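Local coordinates for protein alpha-galactosidase (Umbelopsis vinacea, PDB 3A5V) that hydrolyses alpha-galactosidic bonds to release terminal galactose, as a tetrameric family 27 glycoside hydrolase, at residues Val217-Val225 / Arg304-Phe314. Sequence-based numbering, arbitrary orientation.
Sequences VMNIINKAV and RIWVKGDQQLF
Arg304 reaches from its strand to the helix 217-225, and its NH1 donates a hydrogen bond to Asn222 OD1 at 2.7 Å in the conformer described, one of two deposited. The bond is nearly straight, at 162°, and lies in the amide's carbonyl plane. It also runs close to the guanidinium plane, although the two flat groups are turned 63° apart. CG of Arg304 is anti to the backbone N (chi1 -175°), and a bend at chi3 turns the guanidinium so that NH1 faces Asn222 OD1. Val225 CG2 sits over one face of that group, 3.4 Å from Arg304 NH2, and Val307 CG2 covers the opposite face. Arg304 NH1 has a second acceptor, Gln312 OE1, at 2.8 Å. This bond is more bent, and NH1 stands above the carbonyl plane of Gln312. Met218 CE meets the other end of the same amide, 3.6 Å from Gln312 NE2. The contact joins a helix of the (beta/alpha)8 barrel to the first hairpin of the C-terminal beta-sandwich domain, with a type II' turn at Lys308-Gln311. Phe314 presents its ring edge to Val225 CG1, with Phe314 CE2 3.7 Å away. Ile221 CG2 approaches Phe314 CZ obliquely at 4.0 Å, while Ile221 also packs on Ile260 and Trp261. One water bridges Val225 O and Arg304 N. Pro199 of a second subunit packs against both Val225 and Arg304.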
loop_
_atom_site.group_PDB
_atom_site.type_symbol
_atom_site.label_atom_id
_atom_site.label_comp_id
_atom_site.label_asym_id
_atom_site.label_seq_id
_atom_site.Cartn_x
_atom_site.Cartn_y
_atom_site.Cartn_z
ATOM N N VAL A 217 -22.817 -6.212 8.288
ATOM C CA VAL A 217 -23.532 -6.060 7.011
ATOM C C VAL A 217 -23.118 -4.756 6.288
ATOM O O VAL A 217 -22.728 -4.790 5.107
ATOM C CB VAL A 217 -25.077 -6.139 7.243
ATOM C CG1 VAL A 217 -25.877 -5.772 5.975
ATOM C CG2 VAL A 217 -25.440 -7.550 7.725
ATOM N N MET A 218 -23.162 -3.628 7.007
ATOM C CA MET A 218 -22.833 -2.323 6.427
ATOM C C MET A 218 -21.357 -2.225 5.990
ATOM O O MET A 218 -21.038 -1.645 4.939
ATOM C CB MET A 218 -23.203 -1.173 7.389
ATOM C CG MET A 218 -24.728 -0.933 7.531
ATOM S SD MET A 218 -25.559 -0.618 5.943
ATOM C CE MET A 218 -24.652 0.809 5.341
ATOM N N ASN A 219 -20.467 -2.811 6.785
ATOM C CA ASN A 219 -19.045 -2.887 6.410
ATOM C C ASN A 219 -18.884 -3.578 5.049
ATOM O O ASN A 219 -18.189 -3.079 4.150
ATOM C CB ASN A 219 -18.232 -3.610 7.516
ATOM C CG ASN A 219 -16.770 -3.832 7.131
ATOM O OD1 ASN A 219 -16.447 -4.749 6.351
ATOM N ND2 ASN A 219 -15.870 -3.007 7.687
ATOM N N ILE A 220 -19.529 -4.735 4.898
ATOM C CA ILE A 220 -19.438 -5.477 3.649
ATOM C C ILE A 220 -20.069 -4.722 2.476
ATOM O O ILE A 220 -19.488 -4.696 1.394
ATOM C CB ILE A 220 -20.014 -6.917 3.797
ATOM C CG1 ILE A 220 -19.051 -7.745 4.653
ATOM C CG2 ILE A 220 -20.215 -7.598 2.421
ATOM C CD1 ILE A 220 -19.699 -8.995 5.219
ATOM N N ILE A 221 -21.228 -4.090 2.692
ATOM C CA ILE A 221 -21.860 -3.315 1.611
ATOM C C ILE A 221 -20.903 -2.228 1.070
ATOM O O ILE A 221 -20.803 -2.036 -0.142
ATOM C CB ILE A 221 -23.209 -2.668 2.042
ATOM C CG1 ILE A 221 -24.256 -3.766 2.311
ATOM C CG2 ILE A 221 -23.705 -1.674 0.948
ATOM C CD1 ILE A 221 -25.507 -3.287 2.994
ATOM N N ASN A 222 -20.211 -1.518 1.971
ATOM C CA ASN A 222 -19.329 -0.431 1.540
ATOM C C ASN A 222 -18.129 -0.935 0.738
ATOM O O ASN A 222 -17.588 -0.221 -0.113
ATOM C CB ASN A 222 -18.927 0.457 2.738
ATOM C CG ASN A 222 -20.120 1.239 3.313
ATOM O OD1 ASN A 222 -21.013 1.670 2.572
ATOM N ND2 ASN A 222 -20.146 1.413 4.644
ATOM N N LYS A 223 -17.737 -2.182 0.969
ATOM C CA LYS A 223 -16.702 -2.841 0.137
ATOM C C LYS A 223 -17.239 -3.323 -1.204
ATOM O O LYS A 223 -16.596 -3.154 -2.246
ATOM C CB LYS A 223 -16.069 -4.030 0.892
ATOM C CG LYS A 223 -15.253 -3.585 2.111
ATOM C CD LYS A 223 -14.968 -4.743 3.081
ATOM C CE LYS A 223 -14.025 -4.249 4.189
ATOM N NZ LYS A 223 -13.960 -5.199 5.366
ATOM N N ALA A 224 -18.420 -3.932 -1.177
ATOM C CA ALA A 224 -19.005 -4.519 -2.379
ATOM C C ALA A 224 -19.266 -3.507 -3.495
ATOM O O ALA A 224 -19.165 -3.857 -4.675
ATOM C CB ALA A 224 -20.309 -5.241 -2.030
ATOM N N VAL A 225 -19.641 -2.278 -3.125
ATOM C CA VAL A 225 -20.064 -1.288 -4.143
ATOM C C VAL A 225 -18.912 -0.898 -5.085
ATOM O O VAL A 225 -19.166 -0.471 -6.230
ATOM C CB VAL A 225 -20.736 -0.015 -3.533
ATOM C CG1 VAL A 225 -22.023 -0.391 -2.748
ATOM C CG2 VAL A 225 -19.738 0.782 -2.663
ATOM N N ARG A 304 -24.460 1.629 -6.740
ATOM C CA ARG A 304 -24.780 2.656 -5.745
ATOM C C ARG A 304 -24.652 4.055 -6.393
ATOM O O ARG A 304 -23.555 4.494 -6.750
ATOM C CB ARG A 304 -23.913 2.532 -4.474
ATOM C CG ARG A 304 -24.316 3.516 -3.355
ATOM C CD ARG A 304 -23.804 3.087 -1.983
ATOM N NE ARG A 304 -22.408 3.454 -1.736
ATOM C CZ ARG A 304 -21.687 3.024 -0.693
ATOM N NH1 ARG A 304 -22.202 2.172 0.196
ATOM N NH2 ARG A 304 -20.429 3.417 -0.561
ATOM N N ILE A 305 -25.778 4.735 -6.533
ATOM C CA ILE A 305 -25.875 6.003 -7.259
ATOM C C ILE A 305 -25.414 7.181 -6.391
ATOM O O ILE A 305 -24.691 8.054 -6.869
ATOM C CB ILE A 305 -27.333 6.247 -7.751
ATOM C CG1 ILE A 305 -27.780 5.084 -8.641
ATOM C CG2 ILE A 305 -27.466 7.606 -8.505
ATOM C CD1 ILE A 305 -26.774 4.738 -9.779
ATOM N N TRP A 306 -25.815 7.182 -5.124
ATOM C CA TRP A 306 -25.319 8.178 -4.174
ATOM C C TRP A 306 -25.350 7.714 -2.734
ATOM O O TRP A 306 -26.021 6.724 -2.385
ATOM C CB TRP A 306 -26.041 9.542 -4.301
ATOM C CG TRP A 306 -27.575 9.573 -4.319
ATOM C CD1 TRP A 306 -28.350 9.944 -5.381
ATOM C CD2 TRP A 306 -28.494 9.326 -3.224
ATOM N NE1 TRP A 306 -29.681 9.933 -5.032
ATOM C CE2 TRP A 306 -29.800 9.533 -3.724
ATOM C CE3 TRP A 306 -28.341 8.922 -1.885
ATOM C CZ2 TRP A 306 -30.952 9.375 -2.929
ATOM C CZ3 TRP A 306 -29.484 8.757 -1.091
ATOM C CH2 TRP A 306 -30.778 8.979 -1.623
ATOM N N VAL A 307 -24.582 8.430 -1.915
ATOM C CA VAL A 307 -24.658 8.357 -0.458
ATOM C C VAL A 307 -24.956 9.782 0.028
ATOM O O VAL A 307 -24.255 10.726 -0.356
ATOM C CB VAL A 307 -23.322 7.876 0.190
ATOM C CG1 VAL A 307 -23.424 7.882 1.741
ATOM C CG2 VAL A 307 -22.970 6.485 -0.261
ATOM N N LYS A 308 -25.994 9.939 0.844
ATOM C CA LYS A 308 -26.346 11.249 1.405
ATOM C C LYS A 308 -26.538 11.055 2.901
ATOM O O LYS A 308 -27.566 10.547 3.338
ATOM C CB LYS A 308 -27.625 11.813 0.770
ATOM C CG LYS A 308 -27.501 12.160 -0.723
ATOM C CD LYS A 308 -28.871 12.540 -1.324
ATOM C CE LYS A 308 -28.760 12.893 -2.823
ATOM N NZ LYS A 308 -30.110 13.308 -3.352
ATOM N N GLY A 309 -25.517 11.422 3.672
ATOM C CA GLY A 309 -25.481 11.108 5.114
ATOM C C GLY A 309 -25.561 9.603 5.266
ATOM O O GLY A 309 -24.761 8.882 4.665
ATOM N N ASP A 310 -26.564 9.134 6.008
ATOM C CA ASP A 310 -26.782 7.703 6.234
ATOM C C ASP A 310 -27.700 7.046 5.185
ATOM O O ASP A 310 -28.058 5.867 5.306
ATOM C CB ASP A 310 -27.461 7.519 7.597
ATOM C CG ASP A 310 -26.502 7.652 8.758
ATOM O OD1 ASP A 310 -25.315 7.293 8.602
ATOM O OD2 ASP A 310 -26.951 8.105 9.836
ATOM N N GLN A 311 -28.094 7.808 4.172
ATOM C CA GLN A 311 -28.965 7.278 3.114
ATOM C C GLN A 311 -28.180 6.894 1.868
ATOM O O GLN A 311 -27.180 7.556 1.522
ATOM C CB GLN A 311 -30.028 8.308 2.760
ATOM C CG GLN A 311 -30.962 8.606 3.933
ATOM C CD GLN A 311 -32.071 9.557 3.554
ATOM O OE1 GLN A 311 -32.279 9.845 2.371
ATOM N NE2 GLN A 311 -32.789 10.060 4.554
ATOM N N GLN A 312 -28.620 5.816 1.205
ATOM C CA GLN A 312 -27.988 5.332 -0.034
ATOM C C GLN A 312 -29.057 4.975 -1.066
ATOM O O GLN A 312 -30.140 4.506 -0.700
ATOM C CB GLN A 312 -27.090 4.117 0.240
ATOM C CG GLN A 312 -26.115 4.356 1.417
ATOM C CD GLN A 312 -25.111 3.235 1.616
ATOM O OE1 GLN A 312 -24.952 2.347 0.768
ATOM N NE2 GLN A 312 -24.408 3.287 2.741
ATOM N N LEU A 313 -28.749 5.228 -2.337
ATOM C CA LEU A 313 -29.624 4.848 -3.458
ATOM C C LEU A 313 -28.886 3.842 -4.348
ATOM O O LEU A 313 -27.732 4.084 -4.727
ATOM C CB LEU A 313 -29.991 6.081 -4.309
ATOM C CG LEU A 313 -30.766 5.815 -5.617
ATOM C CD1 LEU A 313 -32.143 5.236 -5.301
ATOM C CD2 LEU A 313 -30.887 7.072 -6.492
ATOM N N PHE A 314 -29.553 2.735 -4.679
ATOM C CA PHE A 314 -29.035 1.769 -5.651
ATOM C C PHE A 314 -29.984 1.684 -6.846
ATOM O O PHE A 314 -31.215 1.807 -6.694
ATOM C CB PHE A 314 -28.900 0.367 -5.036
ATOM C CG PHE A 314 -27.856 0.265 -3.942
ATOM C CD1 PHE A 314 -28.115 0.748 -2.652
ATOM C CD2 PHE A 314 -26.628 -0.349 -4.199
ATOM C CE1 PHE A 314 -27.143 0.639 -1.633
ATOM C CE2 PHE A 314 -25.659 -0.467 -3.199
ATOM C CZ PHE A 314 -25.921 0.030 -1.909
HETATM O O HOH W 1 -17.746 2.689 0.156
HETATM O O HOH W 2 -21.644 0.245 -7.042
#